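Side-chain contacts in suppressor of fused homolog (Drosophila melanogaster, PDB 6LPH), which probably binds and sequesters transcription factors as a regulator of Hedgehog signalling, and is seen here through its N-terminal part in complex with a peptide of the kinase Fused: residues A[26-31]-A[179-184]; A[34-39]-A[125-130]; A[87-92]-A[98-103]; A[217-222]-A[228-233]. All blocks are in the same frame, centred on the assembly; numbering follows the deposited sequence.

Contact 1. Residues A[26-31]-A[179-184]; sequences GQVYPN and PQLGCI
V28 and Q180 meet with a methyl group against a flat amide where the C-terminal end of helix 16-28 packs on a turn in strand 172-186, part of the mixed beta sheet of the N-terminal SUFU domain. With CG1 of V28 anti to the backbone N (chi1 169°), that methyl is carried over the carboxamide of Q180 and lies 3.4 Å from NE2 and 3.6 Å from CD of that residue. The other methyl, V28 CG2, is left for L181, whose CD2 comes to 3.9 Å, the two side chains crossing at about a right angle. V28 is thus divided between a polar and an apolar partner. Next along the chain, Y29 is the first residue past the helix, and its ring stands nearly upright to the amide of Q180, the planes 76° apart. Its OH lies 3.5 Å from Q180 OE1, but the firmer polar partners are H73 for the tyrosine hydroxyl and R107 for the amide oxygen. Y58 stacks on the Y29 ring, and H24 of the same helix bonds the carbonyl of L181. Replacing Q180 by an alanine is likely to leave R107 without its amide acceptor and to open a gap over the valine methyl. Beyond CG the Q180 chain runs extended (chi2 174°), and its CG still comes within 3.9 Å of V28 CG1.

Contact 2. Residues A[34-39]-A[125-130]; sequences NPLQVT and PQRPPT
A mainly apolar side-chain contact joins L36 and V38, on strand 36-40, the outermost strand of the mixed sheet within this chain, to R127, P128 and T130 in the loop that leads from helix 112-120 into helix 131-146. No hydrogen bond links the two segments; the contact rests on side chains alone, and its 148 Å² of buried surface is modest. CD2 of L36 does most of the work. It touches CD of the P128 ring at 3.8 Å and also comes within 4.3 Å of NE in R127, approaching that guanidinium obliquely. L36 is modelled with chi2 close to eclipsed (6°). Two residues further along the strand, V38 crosses T130 at about a right angle, methyl to methyl. W72 of strand 71-77 also touches P128, so the loop lies against the sheet here.

Strand 36-40 pairs with strand 54-60 through backbone bonds of L36 and V38, while residues 36-39 also pair antiparallel with a strand of the bound peptide, so that the sheet runs on into the partner. T130 serves the same interface. Its OG1, in the crowded position between the backbone N and the carbonyl carbon (chi1 54°), bonds a polar side chain of the peptide, while its CG2 lies 4.1 Å from V38 CG2.

Contact 3. Residues A[87-92]-A[98-103]; sequences RVHLRE and SGMGFE
H89 lays one face of its imidazole ring over the backbone of G99, in a CH-pi contact where the CA of G99 lies 3.6 Å from the ring centroid and 22° off the ring normal. The torsions account for this pose: CG stands anti to the carbonyl carbon (chi1 -66°), and the second torsion of -74° turns the ring flat against the turn. V88 CG1 covers the opposite face, so the imidazole is held between a methyl from its own segment and a glycine CH2. The closest approach is H89 ND1 to G99 CA, 3.4 Å.

G99 and M100 are the two central residues of a type II' turn, closed by the bond from G101 N to S98 O (2.7 Å), at which strand 97-109 turns a corner. The CG of M100 reaches CE1 of H89 at 4.1 Å before the chain bends at chi3, and its side chain packs on C143 and F144 of helix 131-146.

Glycine suits position 99 twice over: its phi is positive, and a CB there would collide with CD2 of the imidazole. The carbonyl of G78 takes a hydrogen bond from H89 NE2, which implies a proton on that nitrogen and helps to fix the rotation of the ring, leaving its flat side to dispersion contacts with the turn.

Contact 4. Residues A[217-222]-A[228-233]; sequences NFLRQD and DWLVTN
D228 comes back beside R220 through its backbone, where a type I turn from L219 to D222 lies at the end of helix 201-219 and the chain then folds over the helix end. CA of R220 and CA of D228 are 4.7 Å apart. The carbonyl oxygen of D228 lies 3.6 Å from CG of R220 and, further along, sits at the edge of the guanidinium near its plane, with no hydrogen bond between them. At W229 the CB points away from the helix end; its ring meets that of Y60. L230 then carries the apolar part of the contact. Its backbone takes up left-handed angles (phi 54°, psi 53°). Its CD2 sits between CB of L219, at 3.6 Å, and CG of R220, at 3.7 Å, while CD1 lies over one face of the guanidinium, 3.7 Å from NE of R220. V231 and T232 run beside strand 97-109, T232 making backbone bonds with R107 and A109. With an alanine in place of R220, the CD1 methyl of L230 would probably lose its flat cover and N217 OD1 the weak bond from the guanidinium. The extended arginine chain ends in that weak bond within its own segment, R220 NH1 to N217 OD1, 2.8 Å long but bent to 117° at the hydrogen.

Contacts 1, 2 and 3 all reach the same mixed sheet. Contact 2 uses its outermost strand within the chain, 36-40, which follows helix 16-28 of contact 1; their centres are 18 Å apart. Along the sequence, contact 1 encloses contact 2, which in turn encloses contact 3, whereas contact 4 opens only after all three have closed. Contacts 1 and 4 touch directly: W229 CG packs against P179 CG at 3.3 Å, tying the loop after helix 201-219 to strand 172-186. Contacts 3 and 4 lie farthest apart, about 30 Å between centres, on opposite sides of the chain's centre. Contacts 1 and 2 join segments 148 and 86 residues apart, while contacts 3 and 4 are local; the peptide extends the sheet at contact 2.

Contact 1. Residues A[26-31]-A[179-184]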
# COMPACT_ATOMS: atom_id res chain seq x y z
N GLY A 26 -11.30 1.86 -11.95
CA GLY A 26 -12.73 2.13 -12.23
C GLY A 26 -13.58 0.87 -12.41
O GLY A 26 -14.79 0.84 -12.08
N GLN A 27 -12.95 -0.19 -12.91
CA GLN A 27 -13.62 -1.47 -13.13
C GLN A 27 -13.76 -2.22 -11.82
O GLN A 27 -14.73 -2.96 -11.60
CB GLN A 27 -12.78 -2.34 -14.06
CG GLN A 27 -12.63 -1.78 -15.46
CD GLN A 27 -13.79 -2.10 -16.37
OE1 GLN A 27 -13.58 -2.63 -17.46
NE2 GLN A 27 -15.00 -1.79 -15.95
N VAL A 28 -12.77 -2.05 -10.96
CA VAL A 28 -12.73 -2.75 -9.70
C VAL A 28 -13.63 -2.01 -8.69
O VAL A 28 -14.27 -2.62 -7.84
CB VAL A 28 -11.26 -2.89 -9.21
CG1 VAL A 28 -11.18 -3.37 -7.75
CG2 VAL A 28 -10.51 -3.86 -10.09
N TYR A 29 -13.69 -0.69 -8.79
CA TYR A 29 -14.47 0.13 -7.85
C TYR A 29 -15.44 1.00 -8.63
O TYR A 29 -15.31 2.23 -8.60
CB TYR A 29 -13.53 1.03 -7.04
CG TYR A 29 -12.77 0.34 -5.91
CD1 TYR A 29 -11.39 0.09 -6.01
CD2 TYR A 29 -13.43 -0.03 -4.73
CE1 TYR A 29 -10.70 -0.53 -4.99
CE2 TYR A 29 -12.75 -0.65 -3.69
CZ TYR A 29 -11.39 -0.90 -3.83
OH TYR A 29 -10.69 -1.51 -2.81
N PRO A 30 -16.42 0.38 -9.33
CA PRO A 30 -17.36 1.18 -10.15
C PRO A 30 -18.19 2.15 -9.31
O PRO A 30 -18.57 3.22 -9.79
CB PRO A 30 -18.26 0.12 -10.79
CG PRO A 30 -18.12 -1.11 -9.93
CD PRO A 30 -16.72 -1.06 -9.39
N ASN A 31 -18.41 1.83 -8.04
CA ASN A 31 -19.21 2.72 -7.17
C ASN A 31 -18.42 3.74 -6.36
O ASN A 31 -18.98 4.44 -5.51
CB ASN A 31 -20.14 1.90 -6.29
CG ASN A 31 -20.99 0.97 -7.11
OD1 ASN A 31 -21.64 1.41 -8.05
ND2 ASN A 31 -20.94 -0.31 -6.80
N PRO A 179 -4.81 -9.12 -4.51
CA PRO A 179 -5.80 -10.11 -4.93
C PRO A 179 -6.87 -9.55 -5.90
O PRO A 179 -7.38 -10.28 -6.74
CB PRO A 179 -6.46 -10.54 -3.60
CG PRO A 179 -6.26 -9.38 -2.68
CD PRO A 179 -4.94 -8.75 -3.08
N GLN A 180 -7.19 -8.27 -5.76
CA GLN A 180 -8.18 -7.60 -6.63
C GLN A 180 -7.53 -7.09 -7.90
O GLN A 180 -8.09 -7.22 -9.00
CB GLN A 180 -8.68 -6.34 -5.93
CG GLN A 180 -10.10 -6.40 -5.52
CD GLN A 180 -10.49 -5.20 -4.72
OE1 GLN A 180 -9.65 -4.56 -4.07
NE2 GLN A 180 -11.78 -4.89 -4.74
N LEU A 181 -6.38 -6.46 -7.74
CA LEU A 181 -5.81 -5.69 -8.86
C LEU A 181 -4.95 -6.54 -9.78
O LEU A 181 -4.89 -6.27 -10.97
CB LEU A 181 -5.04 -4.47 -8.39
CG LEU A 181 -5.84 -3.50 -7.51
CD1 LEU A 181 -5.02 -2.27 -7.20
CD2 LEU A 181 -7.15 -3.14 -8.19
N GLY A 182 -4.29 -7.55 -9.20
CA GLY A 182 -3.44 -8.45 -9.98
C GLY A 182 -2.35 -7.73 -10.76
O GLY A 182 -1.64 -6.88 -10.23
N CYS A 183 -2.21 -8.07 -12.03
CA CYS A 183 -1.15 -7.49 -12.84
C CYS A 183 -1.81 -7.10 -14.16
O CYS A 183 -2.66 -7.83 -14.64
CB CYS A 183 -0.03 -8.52 -13.06
SG CYS A 183 0.66 -9.25 -11.53
N ILE A 184 -1.45 -5.95 -14.72
CA ILE A 184 -2.08 -5.49 -15.96
C ILE A 184 -1.05 -5.04 -16.99
O ILE A 184 0.11 -4.72 -16.64
CB ILE A 184 -3.06 -4.32 -15.72
CG1 ILE A 184 -2.29 -3.04 -15.30
CG2 ILE A 184 -4.13 -4.67 -14.67
CD1 ILE A 184 -3.19 -1.82 -15.12

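Contact 2. Residues A[34-39]-A[125-130]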
# COMPACT_ATOMS: atom_id res chain seq x y z
N ASN A 34 -14.75 8.64 -7.75
CA ASN A 34 -13.99 9.85 -7.43
C ASN A 34 -13.40 9.77 -6.02
O ASN A 34 -13.81 10.51 -5.12
CB ASN A 34 -14.86 11.10 -7.66
CG ASN A 34 -14.08 12.41 -7.56
OD1 ASN A 34 -12.87 12.47 -7.81
ND2 ASN A 34 -14.78 13.47 -7.17
N PRO A 35 -12.43 8.85 -5.82
CA PRO A 35 -11.85 8.64 -4.50
C PRO A 35 -11.00 9.85 -4.11
O PRO A 35 -10.56 10.62 -4.99
CB PRO A 35 -10.94 7.42 -4.71
CG PRO A 35 -10.55 7.49 -6.17
CD PRO A 35 -11.79 7.99 -6.85
N LEU A 36 -10.82 10.02 -2.80
CA LEU A 36 -9.78 10.89 -2.29
C LEU A 36 -8.41 10.42 -2.77
O LEU A 36 -8.16 9.22 -2.83
CB LEU A 36 -9.78 10.82 -0.76
CG LEU A 36 -10.41 11.84 0.18
CD1 LEU A 36 -11.21 12.95 -0.49
CD2 LEU A 36 -11.18 11.15 1.29
N GLN A 37 -7.53 11.37 -3.08
CA GLN A 37 -6.13 11.08 -3.30
C GLN A 37 -5.24 11.93 -2.42
O GLN A 37 -5.55 13.09 -2.16
CB GLN A 37 -5.73 11.33 -4.74
CG GLN A 37 -6.53 10.52 -5.75
CD GLN A 37 -5.89 10.53 -7.12
OE1 GLN A 37 -5.78 11.59 -7.78
NE2 GLN A 37 -5.47 9.37 -7.56
N VAL A 38 -4.14 11.36 -1.97
CA VAL A 38 -3.05 12.17 -1.43
C VAL A 38 -2.18 12.52 -2.65
O VAL A 38 -1.68 11.63 -3.35
CB VAL A 38 -2.25 11.42 -0.33
CG1 VAL A 38 -1.06 12.26 0.13
CG2 VAL A 38 -3.14 11.15 0.88
N THR A 39 -2.03 13.81 -2.88
CA THR A 39 -1.42 14.36 -4.09
C THR A 39 -0.14 15.14 -3.73
O THR A 39 -0.13 15.95 -2.80
CB THR A 39 -2.45 15.29 -4.76
OG1 THR A 39 -3.64 14.52 -5.04
CG2 THR A 39 -1.91 15.88 -6.03
N PRO A 125 -19.10 11.24 5.33
CA PRO A 125 -18.39 9.96 5.20
C PRO A 125 -17.06 10.00 5.96
O PRO A 125 -16.32 10.96 5.81
CB PRO A 125 -18.12 9.86 3.68
CG PRO A 125 -18.92 10.94 3.04
CD PRO A 125 -19.12 12.01 4.07
N GLN A 126 -16.76 8.98 6.77
CA GLN A 126 -15.48 8.84 7.47
C GLN A 126 -14.24 8.90 6.53
O GLN A 126 -14.20 8.27 5.49
CB GLN A 126 -15.48 7.57 8.36
CG GLN A 126 -15.04 6.29 7.67
CD GLN A 126 -16.05 5.14 7.71
OE1 GLN A 126 -15.76 3.99 7.27
NE2 GLN A 126 -17.26 5.44 8.20
N ARG A 127 -13.25 9.70 6.88
CA ARG A 127 -12.03 9.88 6.07
C ARG A 127 -11.04 8.72 6.33
O ARG A 127 -10.85 8.33 7.46
CB ARG A 127 -11.42 11.23 6.44
CG ARG A 127 -10.30 11.75 5.54
CD ARG A 127 -10.54 13.23 5.28
NE ARG A 127 -11.93 13.42 4.90
CZ ARG A 127 -12.57 14.58 4.85
NH1 ARG A 127 -11.94 15.71 5.18
NH2 ARG A 127 -13.84 14.61 4.49
N PRO A 128 -10.43 8.14 5.28
CA PRO A 128 -9.40 7.12 5.53
C PRO A 128 -8.20 7.75 6.23
O PRO A 128 -7.94 8.94 6.00
CB PRO A 128 -8.95 6.70 4.12
CG PRO A 128 -10.03 7.20 3.19
CD PRO A 128 -10.60 8.42 3.84
N PRO A 129 -7.47 6.98 7.06
CA PRO A 129 -6.19 7.49 7.57
C PRO A 129 -5.25 7.78 6.42
O PRO A 129 -5.30 7.10 5.38
CB PRO A 129 -5.66 6.32 8.40
CG PRO A 129 -6.80 5.40 8.63
CD PRO A 129 -7.72 5.59 7.47
N THR A 130 -4.42 8.81 6.57
CA THR A 130 -3.53 9.21 5.49
C THR A 130 -2.10 8.81 5.79
O THR A 130 -1.24 8.89 4.93
CB THR A 130 -3.61 10.72 5.17
OG1 THR A 130 -3.38 11.48 6.37
CG2 THR A 130 -4.97 11.12 4.58

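Contact 3. Residues A[87-92]-A[98-103]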
# COMPACT_ATOMS: atom_id res chain seq x y z
N ARG A 87 10.16 11.48 -18.22
CA ARG A 87 10.34 12.51 -17.19
C ARG A 87 10.85 11.90 -15.86
O ARG A 87 11.54 12.56 -15.09
CB ARG A 87 9.06 13.31 -16.97
CG ARG A 87 7.93 12.53 -16.34
CD ARG A 87 6.73 13.44 -16.23
NE ARG A 87 6.11 13.67 -17.54
CZ ARG A 87 5.09 14.50 -17.73
NH1 ARG A 87 4.56 15.19 -16.72
NH2 ARG A 87 4.61 14.67 -18.95
N VAL A 88 10.50 10.65 -15.60
CA VAL A 88 11.03 9.91 -14.46
C VAL A 88 11.77 8.63 -14.90
O VAL A 88 12.88 8.35 -14.43
CB VAL A 88 9.92 9.53 -13.45
CG1 VAL A 88 10.47 8.55 -12.40
CG2 VAL A 88 9.33 10.77 -12.76
N HIS A 89 11.15 7.88 -15.81
CA HIS A 89 11.56 6.53 -16.13
C HIS A 89 12.11 6.46 -17.51
O HIS A 89 11.44 6.80 -18.47
CB HIS A 89 10.38 5.55 -15.99
CG HIS A 89 9.87 5.39 -14.57
ND1 HIS A 89 10.55 4.69 -13.63
CD2 HIS A 89 8.72 5.88 -13.95
CE1 HIS A 89 9.86 4.73 -12.46
NE2 HIS A 89 8.74 5.46 -12.66
N LEU A 90 13.37 6.05 -17.62
CA LEU A 90 14.05 5.97 -18.90
C LEU A 90 13.51 4.75 -19.63
O LEU A 90 13.31 3.71 -19.03
CB LEU A 90 15.57 5.89 -18.70
CG LEU A 90 16.24 7.09 -18.00
CD1 LEU A 90 17.74 6.83 -17.82
CD2 LEU A 90 16.00 8.43 -18.70
N ARG A 91 13.25 4.88 -20.92
CA ARG A 91 12.69 3.75 -21.66
C ARG A 91 13.76 3.02 -22.46
O ARG A 91 14.38 3.59 -23.35
CB ARG A 91 11.58 4.22 -22.57
CG ARG A 91 10.47 4.98 -21.86
CD ARG A 91 9.20 4.89 -22.68
NE ARG A 91 8.91 3.48 -22.87
CZ ARG A 91 7.69 2.95 -22.87
NH1 ARG A 91 7.54 1.64 -23.00
NH2 ARG A 91 6.62 3.73 -22.68
N GLU A 92 13.97 1.76 -22.12
CA GLU A 92 14.98 0.95 -22.77
C GLU A 92 14.33 0.09 -23.85
O GLU A 92 13.24 -0.45 -23.66
CB GLU A 92 15.65 0.08 -21.73
CG GLU A 92 16.90 0.68 -21.11
CD GLU A 92 18.16 0.08 -21.70
OE1 GLU A 92 18.09 -1.03 -22.26
OE2 GLU A 92 19.23 0.72 -21.61
N SER A 98 6.60 -1.32 -17.17
CA SER A 98 6.30 0.11 -17.17
C SER A 98 7.08 0.70 -15.99
O SER A 98 6.76 0.40 -14.85
CB SER A 98 4.79 0.34 -16.96
OG SER A 98 4.49 1.72 -16.85
N GLY A 99 8.12 1.50 -16.25
CA GLY A 99 8.94 2.07 -15.18
C GLY A 99 9.56 0.94 -14.39
O GLY A 99 10.12 0.02 -15.00
N MET A 100 9.44 0.98 -13.07
CA MET A 100 9.89 -0.15 -12.25
C MET A 100 9.03 -1.41 -12.41
O MET A 100 9.43 -2.48 -11.99
CB MET A 100 10.05 0.24 -10.76
CG MET A 100 11.09 1.34 -10.57
SD MET A 100 11.73 1.40 -8.89
CE MET A 100 13.02 0.14 -8.98
N GLY A 101 7.87 -1.29 -13.04
CA GLY A 101 7.08 -2.47 -13.42
C GLY A 101 6.04 -2.87 -12.38
O GLY A 101 5.41 -3.94 -12.47
N PHE A 102 5.86 -2.00 -11.38
CA PHE A 102 4.86 -2.24 -10.36
C PHE A 102 4.37 -0.94 -9.71
O PHE A 102 5.00 0.12 -9.90
CB PHE A 102 5.42 -3.21 -9.29
CG PHE A 102 6.48 -2.60 -8.42
CD1 PHE A 102 6.15 -2.03 -7.20
CD2 PHE A 102 7.81 -2.58 -8.84
CE1 PHE A 102 7.13 -1.47 -6.39
CE2 PHE A 102 8.78 -2.00 -8.04
CZ PHE A 102 8.44 -1.45 -6.83
N GLU A 103 3.23 -1.02 -9.01
CA GLU A 103 2.84 0.01 -8.05
C GLU A 103 2.59 -0.68 -6.72
O GLU A 103 2.39 -1.90 -6.67
CB GLU A 103 1.58 0.82 -8.48
CG GLU A 103 1.79 1.67 -9.76
CD GLU A 103 2.67 2.91 -9.58
OE1 GLU A 103 3.14 3.23 -8.44
OE2 GLU A 103 2.84 3.61 -10.61

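Contact 4. Residues A[217-222]-A[228-233]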
# COMPACT_ATOMS: atom_id res chain seq x y z
N ASN A 217 1.01 -17.48 2.79
CA ASN A 217 0.01 -18.52 2.71
C ASN A 217 -0.55 -18.86 4.08
O ASN A 217 -1.77 -19.07 4.21
CB ASN A 217 0.56 -19.79 2.07
CG ASN A 217 0.54 -19.73 0.55
OD1 ASN A 217 -0.21 -18.96 -0.05
ND2 ASN A 217 1.39 -20.55 -0.09
N PHE A 218 0.33 -18.88 5.09
CA PHE A 218 -0.09 -19.10 6.49
C PHE A 218 -1.04 -17.99 6.95
O PHE A 218 -2.09 -18.27 7.53
CB PHE A 218 1.10 -19.12 7.46
CG PHE A 218 1.97 -20.34 7.35
CD1 PHE A 218 1.48 -21.56 6.85
CD2 PHE A 218 3.31 -20.28 7.80
CE1 PHE A 218 2.30 -22.69 6.78
CE2 PHE A 218 4.13 -21.41 7.74
CZ PHE A 218 3.63 -22.60 7.21
N LEU A 219 -0.65 -16.73 6.69
CA LEU A 219 -1.44 -15.55 7.07
C LEU A 219 -2.84 -15.51 6.47
O LEU A 219 -3.79 -15.06 7.11
CB LEU A 219 -0.68 -14.26 6.71
CG LEU A 219 0.66 -14.01 7.42
CD1 LEU A 219 1.42 -12.86 6.76
CD2 LEU A 219 0.44 -13.70 8.90
N ARG A 220 -2.97 -16.03 5.24
CA ARG A 220 -4.23 -16.01 4.51
C ARG A 220 -5.30 -16.92 5.08
O ARG A 220 -6.47 -16.80 4.71
CB ARG A 220 -4.03 -16.44 3.05
CG ARG A 220 -3.49 -15.40 2.11
CD ARG A 220 -3.32 -16.02 0.70
NE ARG A 220 -2.66 -15.08 -0.23
CZ ARG A 220 -1.43 -15.21 -0.74
NH1 ARG A 220 -0.65 -16.25 -0.43
NH2 ARG A 220 -0.94 -14.29 -1.56
N GLN A 221 -4.88 -17.84 5.95
CA GLN A 221 -5.70 -18.97 6.40
C GLN A 221 -6.75 -18.59 7.43
O GLN A 221 -7.72 -19.31 7.61
CB GLN A 221 -4.78 -20.00 7.07
CG GLN A 221 -4.91 -21.40 6.54
CD GLN A 221 -4.07 -21.60 5.30
OE1 GLN A 221 -3.01 -22.24 5.35
NE2 GLN A 221 -4.52 -21.05 4.18
N ASP A 222 -6.53 -17.49 8.14
CA ASP A 222 -7.47 -17.07 9.15
C ASP A 222 -7.70 -15.58 9.07
O ASP A 222 -6.79 -14.84 8.72
CB ASP A 222 -6.95 -17.44 10.55
CG ASP A 222 -8.05 -17.41 11.60
OD1 ASP A 222 -8.63 -18.48 11.90
OD2 ASP A 222 -8.37 -16.30 12.10
N ASP A 228 -8.18 -13.91 3.45
CA ASP A 228 -7.79 -14.18 2.06
C ASP A 228 -6.99 -13.07 1.40
O ASP A 228 -6.07 -13.33 0.61
CB ASP A 228 -9.07 -14.31 1.24
CG ASP A 228 -9.15 -15.58 0.50
OD1 ASP A 228 -8.17 -15.90 -0.23
OD2 ASP A 228 -10.21 -16.27 0.65
N TRP A 229 -7.35 -11.82 1.70
CA TRP A 229 -6.74 -10.68 1.00
C TRP A 229 -5.64 -9.99 1.76
O TRP A 229 -5.24 -8.89 1.37
CB TRP A 229 -7.79 -9.65 0.63
CG TRP A 229 -8.67 -10.05 -0.52
CD1 TRP A 229 -8.81 -11.31 -1.11
CD2 TRP A 229 -9.62 -9.19 -1.21
NE1 TRP A 229 -9.75 -11.28 -2.10
CE2 TRP A 229 -10.28 -10.03 -2.22
CE3 TRP A 229 -9.99 -7.84 -1.10
CZ2 TRP A 229 -11.25 -9.52 -3.08
CZ3 TRP A 229 -10.97 -7.34 -1.98
CH2 TRP A 229 -11.58 -8.17 -2.94
N LEU A 230 -5.16 -10.63 2.82
CA LEU A 230 -3.96 -10.18 3.56
C LEU A 230 -4.09 -8.72 4.01
O LEU A 230 -3.25 -7.88 3.74
CB LEU A 230 -2.69 -10.41 2.72
CG LEU A 230 -2.33 -11.90 2.51
CD1 LEU A 230 -1.26 -12.10 1.44
CD2 LEU A 230 -1.92 -12.57 3.82
N VAL A 231 -5.18 -8.43 4.71
CA VAL A 231 -5.39 -7.11 5.26
C VAL A 231 -4.47 -6.96 6.48
O VAL A 231 -4.38 -7.85 7.33
CB VAL A 231 -6.86 -6.92 5.66
CG1 VAL A 231 -7.07 -5.62 6.47
CG2 VAL A 231 -7.74 -6.94 4.41
N THR A 232 -3.79 -5.82 6.55
CA THR A 232 -2.96 -5.52 7.73
C THR A 232 -3.76 -4.86 8.86
O THR A 232 -4.40 -3.83 8.64
CB THR A 232 -1.82 -4.57 7.34
OG1 THR A 232 -1.03 -5.19 6.32
CG2 THR A 232 -0.94 -4.20 8.56
N ASN A 233 -3.71 -5.47 10.07
CA ASN A 233 -4.35 -4.93 11.26
C ASN A 233 -3.25 -4.45 12.23
O ASN A 233 -2.55 -5.27 12.81
CB ASN A 233 -5.26 -5.98 11.93
CG ASN A 233 -5.69 -5.57 13.33
OD1 ASN A 233 -5.70 -4.39 13.67
ND2 ASN A 233 -6.03 -6.57 14.16